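Local coordinates for Lmo0794 protein (Listeria monocytogenes, PDB 3EW7), which is of uncharacterised function but probably binds NAD(P) through a Rossmann fold and may act as an oxidoreductase, epimerase or dehydratase, at residues 89-94 and 145-150; 82-87 and 138-143; 25-30 and 42-47; 32-37 and 46-51; 97-102 and 195-200. The protein carries 3 engineered substitutions. All blocks are in the same frame, centred on the assembly; numbering follows the deposited sequence.

Interaction 1 (89-94 and 145-150); sequences VLNGTV and QAEFSW
F148 holds its CG between its own backbone N and carbonyl carbon (chi1 75°), and this turns the ring toward the end of helix 79-90, where L90 lies. The two side chains cross at about a right angle. CB of L90 touches CD1 of the F148 ring at 3.6 Å, in an oblique approach. W150 CD1 lies over one face of the ring, offset toward its rim. Helices 56-59 and 131-142 add L56, L59 and L141 to the surroundings of this small apolar cluster.

The backbones meet on the more exposed side. The carbonyl O of E147 has two amide donors near it, and both bonds are weak. G92 N is 2.9 Å from E147 O, but the bond is bent, with an angle of 126° at the hydrogen. T93 N is farther, at 3.3 Å from E147 O, and straighter. In the other direction, T93 O receives a CA-H...O contact from F148 CA at 3.0 Å. Beyond it, V94 CG2 rests against S149 CB at 4.2 Å.

Within 145-150, W150 NE1 donates to Q145 O at 3.2 Å, and that oxygen lies nearly in the indole plane. This ties the start of strand 150-154 back to the preceding turn. The contact joins two helix-to-strand connections, leading into the neighbouring parallel strands 97-101 and 150-154, at one end of a Rossmann-type alpha/beta sheet.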
# COMPACT_ATOMS: atom_id res chain seq x y z
N VAL A 89 8.81 -1.78 12.74
CA VAL A 89 9.06 -0.35 12.76
C VAL A 89 7.82 0.40 13.24
O VAL A 89 7.92 1.42 13.93
CB VAL A 89 9.45 0.14 11.35
CG1 VAL A 89 9.22 1.63 11.22
CG2 VAL A 89 10.91 -0.18 11.10
N LEU A 90 6.65 -0.12 12.89
CA LEU A 90 5.39 0.52 13.27
C LEU A 90 4.83 0.11 14.63
O LEU A 90 3.89 0.74 15.13
CB LEU A 90 4.33 0.21 12.20
CG LEU A 90 3.80 1.31 11.28
CD1 LEU A 90 4.42 2.64 11.64
CD2 LEU A 90 4.10 0.95 9.84
N ASN A 91 5.41 -0.92 15.23
CA ASN A 91 4.92 -1.42 16.51
C ASN A 91 4.74 -0.39 17.63
O ASN A 91 5.51 0.56 17.73
CB ASN A 91 5.84 -2.52 17.02
CG ASN A 91 5.24 -3.25 18.20
OD1 ASN A 91 4.28 -4.00 18.05
ND2 ASN A 91 5.80 -3.01 19.39
N GLY A 92 3.72 -0.61 18.47
CA GLY A 92 3.42 0.29 19.58
C GLY A 92 3.05 1.67 19.08
O GLY A 92 3.44 2.70 19.65
N THR A 93 2.24 1.69 18.02
CA THR A 93 1.87 2.93 17.39
C THR A 93 0.45 3.00 16.80
O THR A 93 -0.20 1.98 16.58
CB THR A 93 2.88 3.19 16.26
OG1 THR A 93 3.77 4.24 16.65
CG2 THR A 93 2.18 3.51 14.96
N VAL A 94 -0.02 4.22 16.54
CA VAL A 94 -1.30 4.43 15.88
C VAL A 94 -1.00 5.57 14.86
O VAL A 94 -1.88 5.98 14.11
CB VAL A 94 -2.44 4.85 16.88
CG1 VAL A 94 -2.12 6.18 17.54
CG2 VAL A 94 -3.78 4.92 16.11
N GLN A 145 -2.10 -8.08 16.06
CA GLN A 145 -3.47 -7.59 15.91
C GLN A 145 -3.71 -6.19 16.43
O GLN A 145 -4.14 -5.30 15.70
CB GLN A 145 -4.44 -8.53 16.64
CG GLN A 145 -5.02 -9.61 15.79
CD GLN A 145 -5.96 -9.06 14.74
OE1 GLN A 145 -6.16 -9.67 13.69
NE2 GLN A 145 -6.55 -7.90 15.03
N ALA A 146 -3.42 -6.00 17.72
CA ALA A 146 -3.66 -4.73 18.37
C ALA A 146 -2.45 -3.86 18.63
O ALA A 146 -2.59 -2.80 19.23
CB ALA A 146 -4.41 -4.98 19.68
N GLU A 147 -1.28 -4.27 18.17
CA GLU A 147 -0.08 -3.49 18.42
C GLU A 147 0.14 -2.24 17.57
O GLU A 147 1.01 -1.42 17.86
CB GLU A 147 1.14 -4.41 18.37
CG GLU A 147 1.19 -5.36 19.57
CD GLU A 147 2.15 -6.53 19.39
OE1 GLU A 147 3.35 -6.30 19.17
OE2 GLU A 147 1.70 -7.70 19.48
N PHE A 148 -0.64 -2.08 16.50
CA PHE A 148 -0.55 -0.88 15.68
C PHE A 148 -1.73 -0.76 14.74
O PHE A 148 -2.59 -1.64 14.69
CB PHE A 148 0.77 -0.81 14.89
CG PHE A 148 0.83 -1.72 13.71
CD1 PHE A 148 1.00 -1.20 12.43
CD2 PHE A 148 0.78 -3.10 13.87
CE1 PHE A 148 1.13 -2.05 11.32
CE2 PHE A 148 0.91 -3.95 12.78
CZ PHE A 148 1.08 -3.42 11.50
N SER A 149 -1.79 0.34 14.02
CA SER A 149 -2.89 0.58 13.11
C SER A 149 -2.65 0.07 11.69
O SER A 149 -1.80 0.59 10.97
CB SER A 149 -3.20 2.07 13.08
OG SER A 149 -4.42 2.30 12.41
N TRP A 150 -3.42 -0.95 11.29
CA TRP A 150 -3.26 -1.52 9.96
C TRP A 150 -4.57 -1.98 9.33
O TRP A 150 -5.59 -2.15 10.01
CB TRP A 150 -2.33 -2.73 10.02
CG TRP A 150 -2.91 -3.83 10.84
CD1 TRP A 150 -2.89 -3.95 12.20
CD2 TRP A 150 -3.66 -4.95 10.36
NE1 TRP A 150 -3.58 -5.07 12.59
CE2 TRP A 150 -4.07 -5.70 11.48
CE3 TRP A 150 -4.04 -5.39 9.08
CZ2 TRP A 150 -4.83 -6.87 11.36
CZ3 TRP A 150 -4.80 -6.55 8.96
CH2 TRP A 150 -5.18 -7.28 10.10

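Interaction 2 (82-87 and 138-143); sequences SLDHLI and LEHLKS. Engineered in segment 138-143: K142 (natural residue Arg).
I87 and L141 make the close apolar contact between two neighbouring helices of the Rossmann-type fold. Helices 79-90 and 131-142 run almost parallel here, 13° apart, as expected for crossover helices on one face of a parallel sheet. Their short segments approach to 10.5 Å between axes, so side chains fill the gap.

The packed part faces the sheet. CD1 of I87 meets CD2 of L141 at 3.6 Å, and the two side chains cross obliquely. L141 CG, anti to its own carbonyl carbon (chi1 -80°), carries the two methyls toward helix 79-90, where they take different partners. CD2 goes to I87, while CD1 lies 4.2 Å from L83 CD2. L83 and L141 cross at about a right angle. All three are buried, with L98 of strand 97-101 against L83, and W150 and Y152 of strand 150-154 against L141.

The other part is polar and lies nearer the solvent. D84 and H140 are both partly exposed and reach toward each other across the helix pair. The carboxylate and imidazole planes are nearly coplanar, 13° apart. H140 ND1 donates to the syn lone pair of D84 OD1 at 2.6 Å, with OD1 in the ring plane and the N-H...O line almost straight.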
# COMPACT_ATOMS: atom_id res chain seq x y z
N SER A 82 9.30 -7.76 3.68
CA SER A 82 9.23 -6.30 3.75
C SER A 82 8.12 -5.84 4.69
O SER A 82 8.26 -4.84 5.39
CB SER A 82 9.01 -5.70 2.37
OG SER A 82 7.90 -6.30 1.73
N LEU A 83 7.02 -6.57 4.71
CA LEU A 83 5.93 -6.19 5.59
C LEU A 83 6.40 -6.39 7.02
O LEU A 83 6.12 -5.57 7.90
CB LEU A 83 4.68 -7.03 5.32
CG LEU A 83 3.47 -6.76 6.23
CD1 LEU A 83 3.17 -5.26 6.27
CD2 LEU A 83 2.27 -7.55 5.75
N ASP A 84 7.12 -7.48 7.26
CA ASP A 84 7.62 -7.76 8.60
C ASP A 84 8.41 -6.55 9.08
O ASP A 84 8.27 -6.13 10.23
CB ASP A 84 8.48 -9.01 8.62
CG ASP A 84 7.66 -10.30 8.62
OD1 ASP A 84 6.42 -10.24 8.77
OD2 ASP A 84 8.26 -11.39 8.49
N HIS A 85 9.23 -5.98 8.20
CA HIS A 85 10.02 -4.81 8.56
C HIS A 85 9.12 -3.66 9.01
O HIS A 85 9.37 -3.04 10.04
CB HIS A 85 10.87 -4.34 7.38
CG HIS A 85 11.54 -3.02 7.60
ND1 HIS A 85 12.52 -2.83 8.55
CD2 HIS A 85 11.33 -1.81 7.02
CE1 HIS A 85 12.89 -1.56 8.54
NE2 HIS A 85 12.18 -0.92 7.63
N LEU A 86 8.09 -3.36 8.23
CA LEU A 86 7.17 -2.28 8.56
C LEU A 86 6.46 -2.55 9.87
O LEU A 86 6.24 -1.63 10.66
CB LEU A 86 6.15 -2.08 7.43
CG LEU A 86 6.72 -1.57 6.10
CD1 LEU A 86 5.61 -1.42 5.08
CD2 LEU A 86 7.41 -0.24 6.33
N ILE A 87 6.11 -3.81 10.10
CA ILE A 87 5.42 -4.20 11.32
C ILE A 87 6.27 -3.89 12.55
O ILE A 87 5.77 -3.32 13.52
CB ILE A 87 5.05 -5.70 11.30
CG1 ILE A 87 3.80 -5.90 10.45
CG2 ILE A 87 4.86 -6.24 12.73
CD1 ILE A 87 3.52 -7.34 10.07
N LEU A 138 -0.83 -12.02 6.54
CA LEU A 138 -2.02 -12.00 7.40
C LEU A 138 -1.79 -12.72 8.74
O LEU A 138 -2.29 -12.28 9.77
CB LEU A 138 -3.20 -12.62 6.65
CG LEU A 138 -4.34 -11.69 6.18
CD1 LEU A 138 -3.78 -10.41 5.59
CD2 LEU A 138 -5.21 -12.42 5.16
N GLU A 139 -1.05 -13.82 8.71
CA GLU A 139 -0.76 -14.57 9.93
C GLU A 139 0.13 -13.71 10.80
O GLU A 139 -0.02 -13.69 12.02
CB GLU A 139 -0.04 -15.87 9.61
CG GLU A 139 -0.94 -17.05 9.28
CD GLU A 139 -0.26 -18.08 8.36
OE1 GLU A 139 0.97 -18.29 8.51
OE2 GLU A 139 -0.96 -18.67 7.50
N HIS A 140 1.07 -13.01 10.15
CA HIS A 140 2.01 -12.14 10.86
C HIS A 140 1.31 -10.90 11.36
O HIS A 140 1.64 -10.39 12.43
CB HIS A 140 3.17 -11.74 9.95
CG HIS A 140 4.16 -12.83 9.71
ND1 HIS A 140 5.45 -12.59 9.29
CD2 HIS A 140 4.05 -14.18 9.84
CE1 HIS A 140 6.10 -13.74 9.17
NE2 HIS A 140 5.27 -14.72 9.50
N LEU A 141 0.35 -10.40 10.59
CA LEU A 141 -0.38 -9.23 11.02
C LEU A 141 -1.20 -9.58 12.25
O LEU A 141 -1.24 -8.82 13.21
CB LEU A 141 -1.28 -8.74 9.89
CG LEU A 141 -0.51 -7.92 8.85
CD1 LEU A 141 -1.42 -7.61 7.67
CD2 LEU A 141 0.01 -6.64 9.49
N LYS A 142 -1.84 -10.75 12.24
CA LYS A 142 -2.64 -11.16 13.38
C LYS A 142 -1.81 -11.35 14.65
O LYS A 142 -2.34 -11.30 15.76
CB LYS A 142 -3.40 -12.45 13.07
CG LYS A 142 -4.83 -12.20 12.61
CD LYS A 142 -5.11 -12.77 11.23
CE LYS A 142 -5.97 -11.79 10.42
NZ LYS A 142 -6.56 -12.41 9.19
N SER A 143 -0.50 -11.55 14.49
CA SER A 143 0.37 -11.73 15.64
C SER A 143 0.56 -10.40 16.33
O SER A 143 1.02 -10.33 17.47
CB SER A 143 1.72 -12.29 15.20
OG SER A 143 1.54 -13.50 14.50

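Interaction 3 (25-30 and 42-47); sequences HEVTAI and KDINIL
A29 pairs with strand 45-48 through both its backbone N and its backbone O. Its N donates to N45 O at 2.8 Å, and its O accepts from L47 N at 2.9 Å. Both bonds are nearly straight. A third bond, N45 N to V27 O at 3.2 Å, is bent and weak, at the point where strand 45-48 begins. N45 O and A29 O also meet CA-H groups. T28 CA lies 3.2 Å from N45 O, and I46 CA is close to A29 O.

The bridges pair T28 with N45, A29 with I46 and I30 with L47, all parallel. Strands 26-31 and 45-48 belong to one beta-alpha-beta unit of the Rossmann-type sheet, and 45-48 is its outermost strand at this side. The backbones of E26, T28 and I30 bond on the other side, E26 to M1 and I3, T28 to I3 and I5, and I30 to I5.

T28 and N45 lie side by side on one face. T28 OG1 stands opposite its own carbonyl carbon (chi1 -76°), which leaves CG2 beside that carbon and 4.2 Å from L47 CB. T28 OG1 comes within 3.3 Å of N45 CB, but its hydrogen-bond partner is OE1 of Q62. On the other face, A29 CB touches I44 CD1 at 4.0 Å, and I37 of helix 35-40 packs on A29.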
# COMPACT_ATOMS: atom_id res chain seq x y z
N HIS A 25 -5.63 15.16 -1.78
CA HIS A 25 -4.67 14.88 -0.71
C HIS A 25 -3.21 15.17 -1.04
O HIS A 25 -2.84 15.21 -2.22
CB HIS A 25 -4.78 13.42 -0.28
CG HIS A 25 -6.10 13.08 0.30
ND1 HIS A 25 -7.09 12.44 -0.42
CD2 HIS A 25 -6.62 13.30 1.53
CE1 HIS A 25 -8.16 12.29 0.35
NE2 HIS A 25 -7.90 12.80 1.54
N GLU A 26 -2.38 15.38 -0.01
CA GLU A 26 -0.95 15.61 -0.21
C GLU A 26 -0.33 14.23 -0.31
O GLU A 26 -0.12 13.55 0.70
CB GLU A 26 -0.34 16.37 0.96
CG GLU A 26 -0.84 17.78 1.15
CD GLU A 26 -0.22 18.45 2.37
OE1 GLU A 26 -0.74 19.51 2.80
OE2 GLU A 26 0.79 17.93 2.89
N VAL A 27 -0.03 13.82 -1.54
CA VAL A 27 0.54 12.51 -1.80
C VAL A 27 2.05 12.48 -1.84
O VAL A 27 2.68 13.35 -2.45
CB VAL A 27 0.01 11.97 -3.15
CG1 VAL A 27 0.72 10.69 -3.52
CG2 VAL A 27 -1.48 11.75 -3.08
N THR A 28 2.65 11.49 -1.17
CA THR A 28 4.09 11.32 -1.20
C THR A 28 4.38 9.99 -1.87
O THR A 28 3.85 8.95 -1.45
CB THR A 28 4.73 11.29 0.20
OG1 THR A 28 4.78 12.62 0.74
CG2 THR A 28 6.16 10.75 0.13
N ALA A 29 5.19 10.02 -2.92
CA ALA A 29 5.55 8.80 -3.63
C ALA A 29 6.81 8.25 -2.98
O ALA A 29 7.84 8.93 -2.94
CB ALA A 29 5.79 9.10 -5.10
N ILE A 30 6.72 7.04 -2.46
CA ILE A 30 7.85 6.39 -1.82
C ILE A 30 8.31 5.31 -2.79
O ILE A 30 7.59 4.34 -3.05
CB ILE A 30 7.42 5.79 -0.48
CG1 ILE A 30 6.90 6.91 0.42
CG2 ILE A 30 8.59 5.07 0.18
CD1 ILE A 30 6.30 6.43 1.72
N LYS A 42 5.58 15.87 -11.16
CA LYS A 42 6.35 17.09 -10.95
C LYS A 42 5.71 18.00 -9.90
O LYS A 42 6.18 19.11 -9.67
CB LYS A 42 6.49 17.84 -12.28
N ASP A 43 4.65 17.52 -9.24
CA ASP A 43 3.97 18.33 -8.24
C ASP A 43 3.82 17.64 -6.89
O ASP A 43 3.60 18.30 -5.87
CB ASP A 43 2.60 18.73 -8.75
N ILE A 44 3.94 16.31 -6.88
CA ILE A 44 3.79 15.53 -5.65
C ILE A 44 5.11 15.28 -4.93
O ILE A 44 6.16 15.19 -5.55
CB ILE A 44 3.05 14.18 -5.95
CG1 ILE A 44 3.94 12.98 -5.64
CG2 ILE A 44 2.62 14.15 -7.42
CD1 ILE A 44 5.01 12.70 -6.67
N ASN A 45 5.04 15.16 -3.60
CA ASN A 45 6.22 14.92 -2.78
C ASN A 45 6.86 13.55 -3.07
O ASN A 45 6.17 12.57 -3.34
CB ASN A 45 5.83 15.00 -1.30
CG ASN A 45 6.96 15.47 -0.43
OD1 ASN A 45 8.12 15.15 -0.67
ND2 ASN A 45 6.63 16.24 0.60
N ILE A 46 8.19 13.49 -3.01
CA ILE A 46 8.90 12.24 -3.29
C ILE A 46 9.95 11.87 -2.24
O ILE A 46 10.81 12.67 -1.90
CB ILE A 46 9.64 12.30 -4.65
CG1 ILE A 46 8.64 12.24 -5.80
CG2 ILE A 46 10.60 11.13 -4.77
CD1 ILE A 46 9.30 12.36 -7.17
N LEU A 47 9.87 10.65 -1.73
CA LEU A 47 10.85 10.15 -0.78
C LEU A 47 11.45 8.94 -1.48
O LEU A 47 10.78 7.92 -1.63
CB LEU A 47 10.20 9.70 0.52
CG LEU A 47 11.20 9.13 1.53
CD1 LEU A 47 11.89 10.27 2.26
CD2 LEU A 47 10.50 8.24 2.52

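Interaction 4 (32-37 and 46-51); sequences RNAGKI and ILQKDI
R32 and D50 lie side by side in a beta-alpha-beta crossover, just after strand 26-31 and just after strand 45-48; helix 35-40 comes between the two strands. Their CA atoms are 4.7 Å apart. The R32 side chain starts with CB pointing away from 46-51, and CG anti to the carbonyl carbon (chi1 -62°) brings the chain back alongside D50. CG then lies 3.5 Å from D50 OD1, and CD is closer, at 3.3 Å from the same oxygen. The chain bends at chi3, and NE reaches D50 OD1 only at 3.9 Å, a long salt bridge. D50 OD1 lies near the guanidinium plane, at its edge, but the guanidinium and carboxylate planes are 78° apart. The R32 side chain also touches E75 of a nearby loop. The other carboxylate oxygen, D50 OD2, accepts from the backbone N of F52.

Q48 extends from the strand toward R32 and A34. Its CG packs 3.2 Å from R32 O.

Deeper in, where helix 35-40 lies over the sheet, I37 is buried. It and I46 slide past each other in opposite directions, and I37 CG2 touches I46 CD1 at 3.9 Å.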
# COMPACT_ATOMS: atom_id res chain seq x y z
N ARG A 32 12.03 3.32 -4.97
CA ARG A 32 13.44 2.98 -5.03
C ARG A 32 14.19 3.93 -5.96
O ARG A 32 15.28 4.40 -5.63
CB ARG A 32 13.62 1.54 -5.52
CG ARG A 32 12.99 0.50 -4.59
CD ARG A 32 13.52 -0.90 -4.89
NE ARG A 32 14.97 -0.88 -5.00
CZ ARG A 32 15.63 -1.08 -6.13
NH1 ARG A 32 14.96 -1.32 -7.25
NH2 ARG A 32 16.95 -0.98 -6.16
N ASN A 33 13.61 4.22 -7.12
CA ASN A 33 14.22 5.14 -8.08
C ASN A 33 13.21 6.19 -8.46
O ASN A 33 12.06 5.87 -8.78
CB ASN A 33 14.65 4.41 -9.35
CG ASN A 33 15.58 3.25 -9.09
OD1 ASN A 33 16.78 3.42 -8.91
ND2 ASN A 33 15.01 2.05 -9.04
N ALA A 34 13.62 7.45 -8.43
CA ALA A 34 12.73 8.53 -8.81
C ALA A 34 12.65 8.52 -10.35
O ALA A 34 12.11 9.44 -10.95
CB ALA A 34 13.30 9.86 -8.31
N GLY A 35 13.17 7.44 -10.94
CA GLY A 35 13.18 7.30 -12.38
C GLY A 35 11.90 7.48 -13.17
O GLY A 35 11.70 8.51 -13.83
N LYS A 36 11.01 6.49 -13.10
CA LYS A 36 9.73 6.53 -13.80
C LYS A 36 8.90 7.75 -13.38
O LYS A 36 8.58 8.62 -14.20
CB LYS A 36 8.95 5.23 -13.53
N ILE A 37 8.58 7.82 -12.10
CA ILE A 37 7.75 8.88 -11.49
C ILE A 37 8.02 10.38 -11.72
O ILE A 37 7.09 11.13 -11.96
CB ILE A 37 7.67 8.72 -9.95
CG1 ILE A 37 6.58 9.63 -9.38
CG2 ILE A 37 8.99 9.13 -9.31
CD1 ILE A 37 5.23 8.97 -9.21
N ILE A 46 8.19 13.49 -3.01
CA ILE A 46 8.90 12.24 -3.29
C ILE A 46 9.95 11.87 -2.24
O ILE A 46 10.81 12.67 -1.90
CB ILE A 46 9.64 12.30 -4.65
CG1 ILE A 46 8.64 12.24 -5.80
CG2 ILE A 46 10.60 11.13 -4.77
CD1 ILE A 46 9.30 12.36 -7.17
N LEU A 47 9.87 10.65 -1.73
CA LEU A 47 10.85 10.15 -0.78
C LEU A 47 11.45 8.94 -1.48
O LEU A 47 10.78 7.92 -1.63
CB LEU A 47 10.20 9.70 0.52
CG LEU A 47 11.20 9.13 1.53
CD1 LEU A 47 11.89 10.27 2.26
CD2 LEU A 47 10.50 8.24 2.52
N GLN A 48 12.69 9.07 -1.94
CA GLN A 48 13.33 7.95 -2.62
C GLN A 48 13.95 7.03 -1.59
O GLN A 48 15.03 7.31 -1.08
CB GLN A 48 14.42 8.43 -3.58
CG GLN A 48 15.09 7.27 -4.31
CD GLN A 48 15.86 7.73 -5.53
OE1 GLN A 48 17.08 7.90 -5.49
NE2 GLN A 48 15.15 7.94 -6.63
N LYS A 49 13.26 5.94 -1.29
CA LYS A 49 13.75 4.99 -0.30
C LYS A 49 13.11 3.63 -0.52
O LYS A 49 11.91 3.53 -0.78
CB LYS A 49 13.40 5.51 1.10
CG LYS A 49 14.57 5.55 2.07
CD LYS A 49 14.30 6.58 3.16
CE LYS A 49 15.50 6.79 4.08
NZ LYS A 49 15.61 5.75 5.15
N ASP A 50 13.90 2.58 -0.45
CA ASP A 50 13.34 1.26 -0.63
C ASP A 50 12.58 0.97 0.65
O ASP A 50 12.92 1.50 1.71
CB ASP A 50 14.42 0.21 -0.84
CG ASP A 50 13.87 -1.21 -0.83
OD1 ASP A 50 13.01 -1.54 -1.69
OD2 ASP A 50 14.29 -2.00 0.05
N ILE A 51 11.56 0.12 0.55
CA ILE A 51 10.73 -0.22 1.69
C ILE A 51 11.54 -0.72 2.89
O ILE A 51 11.30 -0.33 4.04
CB ILE A 51 9.69 -1.28 1.26
CG1 ILE A 51 8.65 -1.49 2.36
CG2 ILE A 51 10.38 -2.58 0.90
CD1 ILE A 51 7.51 -2.35 1.92

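Interaction 5 (97-102 and 195-200); sequences RLLVVG and LDEIER
Strand 97-101 and the last turn of helix 187-199 run nearly antiparallel, at 163°, with 10.8 Å between the axes of the short segments. R97 spans the gap. Its chain is extended from CG to NE and ends with two nitrogens on E197. NH1 donates to the backbone carbonyl E197 O at 3.0 Å, almost straight, with that oxygen in the guanidinium plane; the nitrogen itself stands above the carbonyl plane. NH2 forms a salt bridge with E197 OE2 at 2.8 Å, using the anti lone pair of the carboxylate.

E197 bends at chi2 (51°) to bring its carboxylate across R97, and the two flat groups are 81° apart. E197 OE2 also accepts from the backbone N atoms of N202 and H203, and R97 NH2 also reaches T151 OG1. These bonds hold both buried charges in place. L99 CD2 packs over one face of the guanidinium, offset toward the rim, and touches I198 CG1 at 4.2 Å.

The contact fixes the end of helix 187-199 to the sheet of the Rossmann-type fold. Strand 97-101 lies between strands 64-67 and 150-154, and helix 11-22 packs against both partners, with I16 on V101 of the strand and A20 on L195 of helix 187-199.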
# COMPACT_ATOMS: atom_id res chain seq x y z
N ARG A 97 -1.51 5.05 9.45
CA ARG A 97 -2.31 3.84 9.35
C ARG A 97 -1.58 3.05 8.26
O ARG A 97 -1.18 3.64 7.26
CB ARG A 97 -3.72 4.19 8.90
CG ARG A 97 -4.70 3.07 9.00
CD ARG A 97 -6.07 3.57 8.67
NE ARG A 97 -6.91 2.46 8.27
CZ ARG A 97 -7.98 2.60 7.52
NH1 ARG A 97 -8.33 3.82 7.11
NH2 ARG A 97 -8.69 1.54 7.16
N LEU A 98 -1.38 1.75 8.45
CA LEU A 98 -0.71 1.01 7.39
C LEU A 98 -1.76 0.27 6.60
O LEU A 98 -2.40 -0.64 7.12
CB LEU A 98 0.31 0.02 7.95
CG LEU A 98 1.08 -0.73 6.86
CD1 LEU A 98 1.95 0.25 6.07
CD2 LEU A 98 1.92 -1.82 7.47
N LEU A 99 -1.95 0.68 5.35
CA LEU A 99 -2.93 0.05 4.47
C LEU A 99 -2.16 -0.87 3.51
O LEU A 99 -1.39 -0.41 2.67
CB LEU A 99 -3.67 1.13 3.68
CG LEU A 99 -5.01 0.86 2.98
CD1 LEU A 99 -5.15 -0.60 2.59
CD2 LEU A 99 -6.13 1.25 3.92
N VAL A 100 -2.38 -2.18 3.64
CA VAL A 100 -1.69 -3.14 2.79
C VAL A 100 -2.60 -3.58 1.63
O VAL A 100 -3.70 -4.07 1.85
CB VAL A 100 -1.27 -4.38 3.60
CG1 VAL A 100 -0.18 -5.14 2.87
CG2 VAL A 100 -0.78 -3.95 4.97
N VAL A 101 -2.11 -3.42 0.41
CA VAL A 101 -2.88 -3.76 -0.78
C VAL A 101 -2.54 -5.10 -1.43
O VAL A 101 -1.40 -5.30 -1.86
CB VAL A 101 -2.71 -2.66 -1.84
CG1 VAL A 101 -3.56 -2.96 -3.05
CG2 VAL A 101 -3.06 -1.30 -1.24
N GLY A 102 -3.51 -6.01 -1.53
CA GLY A 102 -3.27 -7.30 -2.15
C GLY A 102 -3.95 -7.42 -3.51
O GLY A 102 -4.42 -6.42 -4.05
N LEU A 195 -9.21 4.36 -1.52
CA LEU A 195 -9.34 5.69 -0.99
C LEU A 195 -10.62 5.93 -0.19
O LEU A 195 -10.67 6.86 0.63
CB LEU A 195 -9.20 6.72 -2.10
CG LEU A 195 -7.76 7.21 -2.01
CD1 LEU A 195 -6.91 6.54 -3.06
CD2 LEU A 195 -7.75 8.71 -2.17
N ASP A 196 -11.65 5.12 -0.41
CA ASP A 196 -12.89 5.25 0.35
C ASP A 196 -12.59 4.84 1.79
O ASP A 196 -12.92 5.55 2.74
CB ASP A 196 -14.00 4.35 -0.21
CG ASP A 196 -14.73 4.98 -1.38
OD1 ASP A 196 -14.72 6.23 -1.47
OD2 ASP A 196 -15.32 4.23 -2.20
N GLU A 197 -11.94 3.68 1.92
CA GLU A 197 -11.56 3.10 3.19
C GLU A 197 -10.61 4.06 3.97
O GLU A 197 -10.63 4.06 5.21
CB GLU A 197 -10.89 1.74 2.97
CG GLU A 197 -10.49 1.06 4.26
CD GLU A 197 -11.64 1.00 5.24
OE1 GLU A 197 -12.81 0.99 4.81
OE2 GLU A 197 -11.37 0.93 6.46
N ILE A 198 -9.83 4.89 3.27
CA ILE A 198 -8.89 5.83 3.88
C ILE A 198 -9.63 7.06 4.45
O ILE A 198 -9.31 7.56 5.56
CB ILE A 198 -7.88 6.29 2.84
CG1 ILE A 198 -6.89 5.18 2.53
CG2 ILE A 198 -7.17 7.52 3.32
CD1 ILE A 198 -5.83 5.53 1.51
N GLU A 199 -10.63 7.53 3.72
CA GLU A 199 -11.44 8.68 4.11
C GLU A 199 -12.57 8.33 5.12
O GLU A 199 -12.92 9.10 6.03
CB GLU A 199 -12.03 9.30 2.83
CG GLU A 199 -11.01 9.81 1.77
CD GLU A 199 -11.65 10.54 0.57
OE1 GLU A 199 -12.70 10.10 0.05
OE2 GLU A 199 -11.10 11.55 0.11
N ARG A 200 -13.11 7.13 4.96
CA ARG A 200 -14.17 6.67 5.84
C ARG A 200 -13.93 5.24 6.29
O ARG A 200 -14.60 4.30 5.86
CB ARG A 200 -15.52 6.80 5.14
CG ARG A 200 -16.00 8.25 4.97
CD ARG A 200 -16.96 8.40 3.78
NE ARG A 200 -16.40 9.29 2.77
CZ ARG A 200 -15.79 8.89 1.66
NH1 ARG A 200 -15.66 7.60 1.38
NH2 ARG A 200 -15.29 9.80 0.82

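Overall arrangement
All five contacts belong to one Rossmann-type alpha/beta fold built on a seven-stranded parallel sheet. Along the chain, interactions 3 and 4 close first. They share I46 and L47 and lie about 10 Å apart between centres, at the edge of the sheet formed by strand 45-48. Interactions 1, 2 and 5 come later, and their segments alternate along the chain. Interactions 1 and 2 both use helix 79-90 and meet where F148 packs on I87 and L141. Interaction 5 adjoins both through L98 of strand 97-101. I51 packs on helix 79-90, linking interactions 4 and 2, while H25 meets helix 187-199, linking interactions 3 and 5. Helices on both faces are thus tied to one sheet.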